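Local coordinates for conserved hypothetical protein (Agrobacterium tumefaciens, PDB 2FEX), which is of unknown function but belongs to the DJ-1/PfpI family, within the class I glutaminase-like clan, at residues L67-G72 / G85-F90. Residues are numbered along the deposited sequence; the frame is centred on the assembly and turned at random.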
loop_
_atom_site.group_PDB
_atom_site.type_symbol
_atom_site.label_atom_id
_atom_site.label_comp_id
_atom_site.label_asym_id
_atom_site.label_seq_id
_atom_site.Cartn_x
_atom_site.Cartn_y
_atom_site.Cartn_z
ATOM N N LEU A 67 10.826 14.373 4.107
ATOM C CA LEU A 67 9.397 14.662 3.905
ATOM C C LEU A 67 8.958 13.898 2.667
ATOM O O LEU A 67 9.484 14.084 1.553
ATOM C CB LEU A 67 9.225 16.150 3.655
ATOM C CG LEU A 67 7.842 16.589 3.212
ATOM C CD1 LEU A 67 6.862 16.338 4.410
ATOM C CD2 LEU A 67 7.854 18.086 2.809
ATOM N N VAL A 68 7.991 13.008 2.851
ATOM C CA VAL A 68 7.548 12.100 1.762
ATOM C C VAL A 68 6.087 12.385 1.510
ATOM O O VAL A 68 5.281 12.356 2.452
ATOM C CB VAL A 68 7.724 10.621 2.165
ATOM C CG1 VAL A 68 7.118 9.695 1.104
ATOM C CG2 VAL A 68 9.224 10.322 2.361
ATOM N N ILE A 69 5.770 12.718 0.261
ATOM C CA ILE A 69 4.407 13.158 -0.092
ATOM C C ILE A 69 3.776 12.157 -1.084
ATOM O O ILE A 69 4.150 12.133 -2.261
ATOM C CB ILE A 69 4.405 14.604 -0.644
ATOM C CG1 ILE A 69 5.237 15.531 0.237
ATOM C CG2 ILE A 69 2.962 15.070 -0.811
ATOM C CD1 ILE A 69 5.361 16.932 -0.396
ATOM N N PRO A 70 2.827 11.302 -0.617
ATOM C CA PRO A 70 2.149 10.408 -1.570
ATOM C C PRO A 70 1.164 11.199 -2.461
ATOM O O PRO A 70 0.658 12.302 -2.077
ATOM C CB PRO A 70 1.302 9.442 -0.687
ATOM C CG PRO A 70 1.078 10.300 0.627
ATOM C CD PRO A 70 2.398 11.116 0.784
ATOM N N GLY A 71 0.841 10.645 -3.622
ATOM C CA GLY A 71 -0.210 11.218 -4.438
ATOM C C GLY A 71 -1.595 10.826 -3.986
ATOM O O GLY A 71 -1.786 10.410 -2.810
ATOM N N GLY A 72 -2.573 10.973 -4.906
ATOM C CA GLY A 72 -3.961 10.754 -4.492
ATOM C C GLY A 72 -4.820 11.766 -5.223
ATOM O O GLY A 72 -4.314 12.427 -6.159
ATOM N N GLY A 85 5.217 26.308 1.475
ATOM C CA GLY A 85 5.884 26.652 2.767
ATOM C C GLY A 85 6.552 25.427 3.387
ATOM O O GLY A 85 7.711 25.483 3.798
ATOM N N LEU A 86 5.812 24.320 3.429
ATOM C CA LEU A 86 6.308 23.053 4.004
ATOM C C LEU A 86 7.538 22.574 3.226
ATOM O O LEU A 86 8.580 22.254 3.817
ATOM C CB LEU A 86 5.190 22.013 3.917
ATOM C CG LEU A 86 5.546 20.637 4.444
ATOM C CD1 LEU A 86 5.974 20.639 5.948
ATOM C CD2 LEU A 86 4.425 19.660 4.290
ATOM N N VAL A 87 7.442 22.565 1.898
ATOM C CA VAL A 87 8.571 22.073 1.116
ATOM C C VAL A 87 9.804 22.965 1.308
ATOM O O VAL A 87 10.919 22.457 1.511
ATOM C CB VAL A 87 8.163 21.936 -0.352
ATOM C CG1 VAL A 87 9.378 21.726 -1.270
ATOM C CG2 VAL A 87 7.193 20.785 -0.485
ATOM N N LYS A 88 9.590 24.274 1.246
ATOM C CA LYS A 88 10.704 25.247 1.454
ATOM C C LYS A 88 11.364 25.058 2.833
ATOM O O LYS A 88 12.583 25.076 2.933
ATOM C CB LYS A 88 10.250 26.678 1.206
ATOM C CG LYS A 88 11.394 27.723 1.360
ATOM C CD LYS A 88 10.955 29.082 0.890
ATOM C CE LYS A 88 12.023 30.167 1.130
ATOM N NZ LYS A 88 13.448 29.733 0.916
ATOM N N ARG A 89 10.552 24.894 3.875
ATOM C CA ARG A 89 11.044 24.644 5.233
ATOM C C ARG A 89 12.038 23.475 5.239
ATOM O O ARG A 89 13.110 23.569 5.802
ATOM C CB ARG A 89 9.856 24.388 6.203
ATOM C CG ARG A 89 10.171 24.213 7.697
ATOM C CD ARG A 89 8.886 24.012 8.607
ATOM N NE ARG A 89 7.685 24.637 8.051
ATOM C CZ ARG A 89 6.472 24.103 8.091
ATOM N NH1 ARG A 89 6.268 22.956 8.672
ATOM N NH2 ARG A 89 5.449 24.731 7.549
ATOM N N PHE A 90 11.642 22.378 4.610
ATOM C CA PHE A 90 12.480 21.172 4.529
ATOM C C PHE A 90 13.711 21.338 3.636
ATOM O O PHE A 90 14.838 20.957 4.017
ATOM C CB PHE A 90 11.604 19.960 4.155
ATOM C CG PHE A 90 10.944 19.360 5.341
ATOM C CD1 PHE A 90 9.867 20.013 5.959
ATOM C CD2 PHE A 90 11.507 18.207 5.958
ATOM C CE1 PHE A 90 9.278 19.456 7.139
ATOM C CE2 PHE A 90 10.967 17.647 7.105
ATOM C CZ PHE A 90 9.845 18.274 7.726
#
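Leu67 and Phe90 mark where strand 67-69 and helix 85-90 come nearest, with their CA atoms 7.2 Å apart. The two axes run roughly antiparallel (147°) and approach to 10.4 Å. No hydrogen bond joins the segments, and side chains alone make the contact. Leu67 carries most of it. Its CB sits over one face of the Phe90 ring, 4.1 Å from the ring centroid and 22° off the normal, a CH-pi contact displaced toward the CD2 side. With the CG of Leu67 anti to the backbone N (chi1 171°), the branch leads from the ring face toward Leu86, and both methyls meet that residue. There Leu67 CD2 lies 3.8 Å from Leu86 CG, while Leu67 CD1 touches Leu86 CD2 at 4.1 Å. The same Leu67 CD2 also meets Val87 CG2 at 4.3 Å. Ile69, two residues on and on the same side of the strand, adds a lighter touch from its CD1 to Val87 CG2. All five side chains are buried. The contact belongs to a beta-alpha-beta crossover: strand 66-69 leads through helix 84-92 to strand 96-100, its parallel neighbour in the central sheet. Helix 102-109 extends the apolar layer, with Leu107 touching both Ile69 and Val87. Val68 points to the other sheet face, against Phe161 and Ile165 of helix 158-168.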